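Local coordinates for N-alpha-acetyltransferase 30 (Saccharomyces cerevisiae, PDB 6YGA), which catalyses acetylation of protein N-termini that begin with methionine followed by a hydrophobic residue, as the catalytic subunit of the NatC complex, at residues V4-D9 with I49-K54; K20-A25 with I62-C67; R78-M83 with E114-T119. One frame throughout, in Å; residues are numbered along the deposited sequence.

Interaction 1: V4-D9 with I49-K54; sequences VYKPLD and IAVDNK
Val4 and Lys6 each form a hydrogen-bonded antiparallel pair, with Val51 and Ile49 respectively, and together these two pairs supply the four backbone bonds of the contact. At the first pair, Val4 N gives its hydrogen to Val51 O at 2.7 Å and Val4 O takes one from Val51 N. At the second, Ile49 N reaches Lys6 O at 3.1 Å in a nearly straight bond (172° at the hydrogen), and the return bond runs from Lys6 N to Ile49 O. Tyr5 and Ala50 lie between them as a non-hydrogen-bonded pair, where CA-H...O contacts take over: Ala50 CA sits 3.3 Å from Val4 O, and Tyr5 CA approaches Ile49 O.

This ladder joins strand 3-7, outermost within the chain, to strand 47-52, at the start of the mixed sheet of the GNAT fold. The two faces are packed differently. On the Tyr5 side, the small Ala50 leaves room for the aromatic ring, and its CB lies 3.7 Å from Tyr5 CE2, approaching the ring obliquely. Helix 95-109 covers this face through Ile95, which touches both residues.

On the other face the contacts are between aliphatic groups. Ile49 CG1 stands between the backbone N and the carbonyl carbon (chi1 51°), which brings it to 3.7 Å from Lys6 CG. Lys6 then bends at chi2 and chi3, so that its CD passes across Val51 CG2 at 4.1 Å; the long methylene chain serves as an apolar cover while the ammonium continues beyond it. Beta-branched Val4 and Val51 suit extended backbone, and their side chains meet through Val4 CB and Val51 CG2. Past the end of the ladder, Val4 CG2 lies against the amide of Asn53, 3.7 Å from Asn53 ND2.

Interaction 2: K20-A25 with I62-C67; sequences KKLIDA and IGCIVC
Leu22 lays its CD1 methyl over one face of the peptide that joins Ile62 to Gly63, the flat group of this contact. Leu22 CD1 is 3.5 Å from Gly63 N and almost as near the carbonyl carbon of Ile62. Leu22 CD2 stands above the same face, towards the rim, 4.1 Å from Ile62 O, so the forked, apolar end of the leucine spreads two methyls over the peptide. On the opposite face the Ile62 side chain leaves the backbone, directed away from the helix.

Helix 13-26, the first of the GNAT domain, packs on the sheet here, its local axis at 85° to that of strand 63-67. At the end of the strand where Leu22 lands, Ile62 and Gly63 both face Ala50 in a classic beta bulge.

Further along the strand, contact passes to Ile23. Its CG1 points away from the carbonyl carbon (chi1 -66°) and the chain continues extended, which carries the CD1 methyl down to the sheet. Ile23 CG1 touches Cys64 SG at 3.7 Å, and Ile23 CD1 reaches Val66 CG2 at the same distance, the two side chains crossing obliquely. Cys64 and Val66, two residues apart, turn their side chains to the same face; the compact, weakly polar thiol is at ease in this buried apolar layer. Tyr36 of helix 33-40 and Met83 of strand 76-86 also border Ile23. On the helix's outer side, Lys20 forms a salt bridge with Glu56 of the N-alpha-acetyltransferase 35 chain.

Interaction 3: R78-M83 with E114-T119; sequences RGYIGM and EIMLET. With EDO (1,2-ethanediol), chain K.
Arg78, Gly79 and Tyr80 pair in parallel with Glu114, Ile115 and Met116 in a ladder that begins with Gly79 N to Glu114 O (2.7 Å) and ends with Ile81 N to Met116 O, local strand axes 32° apart. Bent at chi3 (-69°), Arg78 grips Glu114 in a side-on salt bridge: NE and NH2 both bond to Glu114 OE2, at 2.8 and 2.7 Å, the former on its anti side, the latter from above the carboxylate plane. Arg76 forms a second salt bridge, to OE1. Met116 SE (selenomethionine) makes a Met-aromatic contact at the edge of the Tyr80 ring, 5.0 Å from its centroid. Tyr80 OH donates to the syn lone pair of Glu118 OE1 at 2.7 Å. On the reverse face Ile81 packs on Ile115 and Leu117, while Gly79 leaves space for Ile115 CD1.

Past Ile81 a water replaces direct pairing: it accepts from Glu118 N at 3.1 Å and lies within bonding distance of Ile81 O and Glu118 OE1. Gly82 and Met83 both face Val66 of strand 61-72, a classic beta bulge, and ethanediol bonds weakly to Gly82 O. Such splayed parallel strands hold acetyl-CoA in GNAT enzymes, probably here too, and two arginines probably keep Glu114 ionised.

All three contacts reach one mixed sheet of the GNAT fold; interactions 1 and 3 pair its strands and interaction 2 sets helix 13-26 on it. Interaction 1 sits at the N-terminal edge, and interaction 3 joins the middle strand, 76-86, to the next, their centres about 21 Å apart; the centre of interaction 2 is about 12 Å from the first and 15 Å from the third. Neighbouring strands link them through probable backbone bonds of Ala50 with Ile62 and Gly63, and of Val66 with Gly82 and Met83. Along the chain the segments of interactions 1 and 2 alternate, whereas 78-83 and 114-119 follow both, in a beta-alpha-beta unit around helix 95-109. The sheet thus joins the N-terminal strands to the splayed pair.

Interaction 1: V4-D9 with I49-K54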
loop_
_atom_site.group_PDB
_atom_site.type_symbol
_atom_site.label_atom_id
_atom_site.label_comp_id
_atom_site.label_asym_id
_atom_site.label_seq_id
_atom_site.Cartn_x
_atom_site.Cartn_y
_atom_site.Cartn_z
ATOM N N VAL A 4 10.929 8.958 -37.827
ATOM C CA VAL A 4 9.629 8.744 -38.453
ATOM C C VAL A 4 8.785 7.898 -37.510
ATOM O O VAL A 4 9.263 6.885 -36.986
ATOM C CB VAL A 4 9.768 8.063 -39.827
ATOM C CG1 VAL A 4 8.401 7.792 -40.434
ATOM C CG2 VAL A 4 10.609 8.919 -40.763
ATOM N N TYR A 5 7.541 8.319 -37.289
ATOM C CA TYR A 5 6.608 7.647 -36.392
ATOM C C TYR A 5 5.499 7.016 -37.224
ATOM O O TYR A 5 4.798 7.719 -37.959
ATOM C CB TYR A 5 6.028 8.632 -35.376
ATOM C CG TYR A 5 7.084 9.418 -34.635
ATOM C CD1 TYR A 5 7.553 10.627 -35.131
ATOM C CD2 TYR A 5 7.618 8.947 -33.444
ATOM C CE1 TYR A 5 8.523 11.346 -34.461
ATOM C CE2 TYR A 5 8.588 9.660 -32.765
ATOM C CZ TYR A 5 9.035 10.860 -33.279
ATOM O OH TYR A 5 10.001 11.579 -32.615
ATOM N N LYS A 6 5.334 5.705 -37.104
ATOM C CA LYS A 6 4.426 4.947 -37.948
ATOM C C LYS A 6 3.695 3.911 -37.111
ATOM O O LYS A 6 4.188 3.494 -36.058
ATOM C CB LYS A 6 5.185 4.266 -39.094
ATOM C CG LYS A 6 6.489 3.618 -38.666
ATOM C CD LYS A 6 7.518 3.657 -39.782
ATOM C CE LYS A 6 7.043 2.889 -41.000
ATOM N NZ LYS A 6 7.997 3.024 -42.133
ATOM N N PRO A 7 2.507 3.492 -37.541
ATOM C CA PRO A 7 1.796 2.435 -36.814
ATOM C C PRO A 7 2.456 1.081 -37.022
ATOM O O PRO A 7 3.208 0.859 -37.973
ATOM C CB PRO A 7 0.389 2.460 -37.424
ATOM C CG PRO A 7 0.281 3.790 -38.107
ATOM C CD PRO A 7 1.666 4.095 -38.586
ATOM N N LEU A 8 2.152 0.163 -36.111
ATOM C CA LEU A 8 2.708 -1.182 -36.189
ATOM C C LEU A 8 2.109 -1.963 -37.356
ATOM O O LEU A 8 0.901 -1.920 -37.603
ATOM C CB LEU A 8 2.453 -1.933 -34.885
ATOM C CG LEU A 8 2.647 -3.450 -34.956
ATOM C CD1 LEU A 8 4.120 -3.824 -34.878
ATOM C CD2 LEU A 8 1.847 -4.152 -33.876
ATOM N N ASP A 9 2.971 -2.685 -38.076
ATOM C CA ASP A 9 2.554 -3.655 -39.083
ATOM C C ASP A 9 2.532 -5.026 -38.419
ATOM O O ASP A 9 3.589 -5.609 -38.158
ATOM C CB ASP A 9 3.494 -3.652 -40.287
ATOM C CG ASP A 9 3.010 -4.560 -41.411
ATOM O OD1 ASP A 9 1.841 -4.997 -41.366
ATOM O OD2 ASP A 9 3.801 -4.835 -42.340
ATOM N N ILE A 49 5.783 2.846 -33.500
ATOM C CA ILE A 49 7.234 2.749 -33.450
ATOM C C ILE A 49 7.832 4.042 -33.988
ATOM O O ILE A 49 7.199 4.793 -34.734
ATOM C CB ILE A 49 7.772 1.537 -34.239
ATOM C CG1 ILE A 49 7.184 1.517 -35.654
ATOM C CG2 ILE A 49 7.479 0.244 -33.498
ATOM C CD1 ILE A 49 7.730 0.413 -36.533
ATOM N N ALA A 50 9.074 4.297 -33.589
ATOM C CA ALA A 50 9.873 5.391 -34.120
ATOM C C ALA A 50 11.103 4.791 -34.781
ATOM O O ALA A 50 11.762 3.927 -34.195
ATOM C CB ALA A 50 10.283 6.372 -33.017
ATOM N N VAL A 51 11.399 5.232 -36.004
ATOM C CA VAL A 51 12.568 4.774 -36.743
ATOM C C VAL A 51 13.359 5.992 -37.201
ATOM O O VAL A 51 12.795 7.061 -37.452
ATOM C CB VAL A 51 12.188 3.879 -37.951
ATOM C CG1 VAL A 51 11.420 2.642 -37.491
ATOM C CG2 VAL A 51 11.387 4.660 -38.993
ATOM N N ASP A 52 14.681 5.833 -37.285
ATOM C CA ASP A 52 15.575 6.871 -37.790
ATOM C C ASP A 52 15.815 6.578 -39.266
ATOM O O ASP A 52 16.480 5.595 -39.609
ATOM C CB ASP A 52 16.886 6.905 -37.003
ATOM C CG ASP A 52 17.819 8.038 -37.438
ATOM O OD1 ASP A 52 17.508 8.758 -38.412
ATOM O OD2 ASP A 52 18.877 8.208 -36.793
ATOM N N ASN A 53 15.267 7.427 -40.136
ATOM C CA ASN A 53 15.349 7.165 -41.568
ATOM C C ASN A 53 16.763 7.363 -42.098
ATOM O O ASN A 53 17.174 6.669 -43.035
ATOM C CB ASN A 53 14.362 8.062 -42.316
ATOM C CG ASN A 53 13.656 7.337 -43.442
ATOM O OD1 ASN A 53 14.161 6.347 -43.971
ATOM N ND2 ASN A 53 12.479 7.827 -43.816
ATOM N N LYS A 54 17.521 8.288 -41.515
ATOM C CA LYS A 54 18.889 8.552 -41.937
ATOM C C LYS A 54 19.915 7.725 -41.172
ATOM O O LYS A 54 21.119 7.926 -41.357
ATOM C CB LYS A 54 19.207 10.041 -41.796
ATOM C CG LYS A 54 18.428 10.917 -42.761
ATOM C CD LYS A 54 18.576 10.413 -44.185
ATOM C CE LYS A 54 17.475 10.950 -45.078
ATOM N NZ LYS A 54 17.473 10.271 -46.403
#

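Interaction 2: K20-A25 with I62-C67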
loop_
_atom_site.group_PDB
_atom_site.type_symbol
_atom_site.label_atom_id
_atom_site.label_comp_id
_atom_site.label_asym_id
_atom_site.label_seq_id
_atom_site.Cartn_x
_atom_site.Cartn_y
_atom_site.Cartn_z
ATOM N N LYS A 20 9.970 -6.084 -28.846
ATOM C CA LYS A 20 10.229 -6.837 -27.624
ATOM C C LYS A 20 11.625 -6.551 -27.083
ATOM O O LYS A 20 11.808 -6.405 -25.869
ATOM C CB LYS A 20 10.041 -8.334 -27.881
ATOM C CG LYS A 20 10.705 -9.229 -26.847
ATOM C CD LYS A 20 9.938 -10.522 -26.641
ATOM C CE LYS A 20 10.528 -11.313 -25.487
ATOM N NZ LYS A 20 9.606 -12.376 -25.007
ATOM N N LYS A 21 12.621 -6.452 -27.967
ATOM C CA LYS A 21 13.985 -6.187 -27.518
ATOM C C LYS A 21 14.097 -4.814 -26.865
ATOM O O LYS A 21 14.758 -4.663 -25.833
ATOM C CB LYS A 21 14.954 -6.299 -28.692
ATOM C CG LYS A 21 16.416 -6.338 -28.280
ATOM C CD LYS A 21 16.730 -7.613 -27.507
ATOM C CE LYS A 21 18.227 -7.768 -27.272
ATOM N NZ LYS A 21 18.579 -9.104 -26.709
ATOM N N LEU A 22 13.459 -3.801 -27.456
ATOM C CA LEU A 22 13.503 -2.458 -26.886
ATOM C C LEU A 22 12.899 -2.430 -25.488
ATOM O O LEU A 22 13.517 -1.934 -24.540
ATOM C CB LEU A 22 12.765 -1.480 -27.797
ATOM C CG LEU A 22 13.486 -0.910 -29.015
ATOM C CD1 LEU A 22 12.558 0.021 -29.780
ATOM C CD2 LEU A 22 14.740 -0.176 -28.582
ATOM N N ILE A 23 11.682 -2.957 -25.345
ATOM C CA ILE A 23 10.968 -2.863 -24.076
ATOM C C ILE A 23 11.666 -3.687 -22.999
ATOM O O ILE A 23 11.730 -3.279 -21.835
ATOM C CB ILE A 23 9.499 -3.284 -24.271
ATOM C CG1 ILE A 23 8.773 -2.278 -25.171
ATOM C CG2 ILE A 23 8.785 -3.415 -22.935
ATOM C CD1 ILE A 23 7.367 -2.684 -25.553
ATOM N N ASP A 24 12.217 -4.848 -23.369
ATOM C CA ASP A 24 12.833 -5.727 -22.375
ATOM C C ASP A 24 14.104 -5.129 -21.784
ATOM O O ASP A 24 14.430 -5.403 -20.623
ATOM C CB ASP A 24 13.139 -7.094 -22.990
ATOM C CG ASP A 24 11.909 -7.967 -23.116
ATOM O OD1 ASP A 24 10.913 -7.700 -22.409
ATOM O OD2 ASP A 24 11.941 -8.926 -23.912
ATOM N N ALA A 25 14.834 -4.321 -22.554
ATOM C CA ALA A 25 16.068 -3.732 -22.044
ATOM C C ALA A 25 15.802 -2.813 -20.857
ATOM O O ALA A 25 16.594 -2.770 -19.907
ATOM C CB ALA A 25 16.782 -2.971 -23.159
ATOM N N ILE A 62 13.694 2.342 -32.954
ATOM C CA ILE A 62 14.491 2.899 -31.862
ATOM C C ILE A 62 13.623 3.380 -30.708
ATOM O O ILE A 62 14.161 3.772 -29.660
ATOM C CB ILE A 62 15.402 4.046 -32.357
ATOM C CG1 ILE A 62 14.618 5.048 -33.214
ATOM C CG2 ILE A 62 16.562 3.484 -33.153
ATOM C CD1 ILE A 62 14.008 6.205 -32.443
ATOM N N GLY A 63 12.308 3.368 -30.869
ATOM C CA GLY A 63 11.392 3.694 -29.796
ATOM C C GLY A 63 10.020 3.166 -30.136
ATOM O O GLY A 63 9.677 2.989 -31.309
ATOM N N CYS A 64 9.231 2.906 -29.097
ATOM C CA CYS A 64 7.896 2.374 -29.323
ATOM C C CYS A 64 7.009 2.667 -28.124
ATOM O O CYS A 64 7.486 2.912 -27.012
ATOM C CB CYS A 64 7.933 0.868 -29.591
ATOM S SG CYS A 64 8.415 -0.111 -28.157
ATOM N N ILE A 65 5.705 2.619 -28.371
ATOM C CA ILE A 65 4.699 2.752 -27.327
ATOM C C ILE A 65 3.617 1.714 -27.594
ATOM O O ILE A 65 3.236 1.483 -28.746
ATOM C CB ILE A 65 4.134 4.190 -27.267
ATOM C CG1 ILE A 65 3.179 4.358 -26.086
ATOM C CG2 ILE A 65 3.461 4.583 -28.583
ATOM C CD1 ILE A 65 2.750 5.796 -25.872
ATOM N N VAL A 66 3.154 1.058 -26.534
ATOM C CA VAL A 66 2.187 -0.030 -26.632
ATOM C C VAL A 66 0.984 0.338 -25.775
ATOM O O VAL A 66 1.135 0.626 -24.580
ATOM C CB VAL A 66 2.794 -1.368 -26.186
ATOM C CG1 VAL A 66 1.805 -2.487 -26.409
ATOM C CG2 VAL A 66 4.086 -1.643 -26.935
ATOM N N CYS A 67 -0.203 0.328 -26.376
ATOM C CA CYS A 67 -1.408 0.804 -25.714
ATOM C C CYS A 67 -2.560 -0.169 -25.927
ATOM O O CYS A 67 -2.559 -0.980 -26.855
ATOM C CB CYS A 67 -1.808 2.196 -26.222
ATOM S SG CYS A 67 -0.491 3.420 -26.070
#

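Interaction 3: R78-M83 with E114-T119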
loop_
_atom_site.group_PDB
_atom_site.type_symbol
_atom_site.label_atom_id
_atom_site.label_comp_id
_atom_site.label_asym_id
_atom_site.label_seq_id
_atom_site.Cartn_x
_atom_site.Cartn_y
_atom_site.Cartn_z
ATOM N N ARG A 78 -11.635 3.778 -21.555
ATOM C CA ARG A 78 -10.366 4.109 -20.917
ATOM C C ARG A 78 -9.217 3.616 -21.791
ATOM O O ARG A 78 -9.031 2.406 -21.963
ATOM C CB ARG A 78 -10.283 3.498 -19.519
ATOM C CG ARG A 78 -8.881 3.508 -18.930
ATOM C CD ARG A 78 -8.899 3.223 -17.441
ATOM N NE ARG A 78 -9.501 4.320 -16.691
ATOM C CZ ARG A 78 -9.680 4.314 -15.374
ATOM N NH1 ARG A 78 -9.305 3.264 -14.658
ATOM N NH2 ARG A 78 -10.234 5.358 -14.774
ATOM N N GLY A 79 -8.457 4.556 -22.346
ATOM C CA GLY A 79 -7.198 4.208 -22.964
ATOM C C GLY A 79 -6.132 3.944 -21.917
ATOM O O GLY A 79 -6.159 4.491 -20.815
ATOM N N TYR A 80 -5.181 3.083 -22.270
ATOM C CA TYR A 80 -4.153 2.651 -21.331
ATOM C C TYR A 80 -2.811 2.567 -22.039
ATOM O O TYR A 80 -2.712 1.965 -23.112
ATOM C CB TYR A 80 -4.514 1.295 -20.711
ATOM C CG TYR A 80 -3.471 0.755 -19.762
ATOM C CD1 TYR A 80 -3.284 1.327 -18.511
ATOM C CD2 TYR A 80 -2.681 -0.331 -20.115
ATOM C CE1 TYR A 80 -2.333 0.837 -17.641
ATOM C CE2 TYR A 80 -1.728 -0.830 -19.250
ATOM C CZ TYR A 80 -1.558 -0.242 -18.016
ATOM O OH TYR A 80 -0.608 -0.735 -17.152
ATOM N N ILE A 81 -1.788 3.174 -21.444
ATOM C CA ILE A 81 -0.429 3.139 -21.971
ATOM C C ILE A 81 0.326 2.055 -21.211
ATOM O O ILE A 81 0.663 2.230 -20.034
ATOM C CB ILE A 81 0.262 4.504 -21.843
ATOM C CG1 ILE A 81 -0.495 5.558 -22.657
ATOM C CG2 ILE A 81 1.716 4.420 -22.285
ATOM C CD1 ILE A 81 0.110 6.948 -22.583
ATOM N N GLY A 82 0.581 0.931 -21.875
ATOM C CA GLY A 82 1.222 -0.196 -21.227
ATOM C C GLY A 82 2.732 -0.097 -21.177
ATOM O O GLY A 82 3.338 -0.290 -20.117
HETATM N N MSE A 83 3.353 0.201 -22.315
HETATM C CA MSE A 83 4.808 0.288 -22.391
HETATM C C MSE A 83 5.305 1.475 -23.217
HETATM O O MSE A 83 4.692 1.868 -24.209
HETATM C CB MSE A 83 5.390 -1.004 -22.970
HETATM C CG MSE A 83 5.209 -2.221 -22.082
HETATM SE SE MSE A 83 3.626 -3.277 -22.515
HETATM C CE MSE A 83 4.316 -4.218 -24.082
ATOM N N GLU A 114 -10.678 8.845 -21.547
ATOM C CA GLU A 114 -9.577 9.130 -20.640
ATOM C C GLU A 114 -8.415 8.209 -20.974
ATOM O O GLU A 114 -8.591 7.146 -21.576
ATOM C CB GLU A 114 -10.002 8.957 -19.178
ATOM C CG GLU A 114 -10.415 7.538 -18.835
ATOM C CD GLU A 114 -11.325 7.467 -17.627
ATOM O OE1 GLU A 114 -11.997 8.476 -17.330
ATOM O OE2 GLU A 114 -11.370 6.402 -16.976
ATOM N N ILE A 115 -7.220 8.635 -20.575
ATOM C CA ILE A 115 -6.000 7.858 -20.736
ATOM C C ILE A 115 -5.431 7.591 -19.351
ATOM O O ILE A 115 -5.329 8.512 -18.532
ATOM C CB ILE A 115 -4.974 8.593 -21.616
ATOM C CG1 ILE A 115 -5.639 9.091 -22.897
ATOM C CG2 ILE A 115 -3.811 7.675 -21.959
ATOM C CD1 ILE A 115 -6.120 7.977 -23.799
HETATM N N MSE A 116 -5.060 6.342 -19.091
HETATM C CA MSE A 116 -4.525 5.974 -17.785
HETATM C C MSE A 116 -3.180 5.263 -17.910
HETATM O O MSE A 116 -2.972 4.465 -18.823
HETATM C CB MSE A 116 -5.524 5.090 -17.033
HETATM C CG MSE A 116 -5.194 4.856 -15.566
HETATM SE SE MSE A 116 -3.974 3.365 -15.259
HETATM C CE MSE A 116 -5.258 1.903 -15.356
ATOM N N LEU A 117 -2.271 5.563 -16.984
ATOM C CA LEU A 117 -0.983 4.891 -16.920
ATOM C C LEU A 117 -0.523 4.856 -15.472
ATOM O O LEU A 117 -1.012 5.607 -14.624
ATOM C CB LEU A 117 0.066 5.582 -17.806
ATOM C CG LEU A 117 0.533 6.978 -17.376
ATOM C CD1 LEU A 117 1.853 6.915 -16.617
ATOM C CD2 LEU A 117 0.644 7.918 -18.569
ATOM N N GLU A 118 0.422 3.964 -15.197
ATOM C CA GLU A 118 1.100 3.902 -13.913
ATOM C C GLU A 118 2.574 4.205 -14.124
ATOM O O GLU A 118 3.150 3.839 -15.155
ATOM C CB GLU A 118 0.939 2.529 -13.250
ATOM C CG GLU A 118 -0.503 2.105 -13.034
ATOM C CD GLU A 118 -0.961 1.055 -14.023
ATOM O OE1 GLU A 118 -0.161 0.674 -14.904
ATOM O OE2 GLU A 118 -2.121 0.607 -13.915
ATOM N N THR A 119 3.179 4.878 -13.151
ATOM C CA THR A 119 4.588 5.220 -13.231
ATOM C C THR A 119 5.152 5.299 -11.820
ATOM O O THR A 119 4.413 5.401 -10.837
ATOM C CB THR A 119 4.806 6.540 -13.988
ATOM O OG1 THR A 119 6.196 6.702 -14.289
ATOM C CG2 THR A 119 4.342 7.716 -13.157
HETATM C C1 EDO K . 4.121 4.605 -18.349
HETATM O O1 EDO K . 5.441 5.142 -18.501
HETATM C C2 EDO K . 3.933 3.458 -19.333
HETATM O O2 EDO K . 4.887 2.435 -19.035
HETATM O O HOH W 1 1.403 1.868 -17.240
#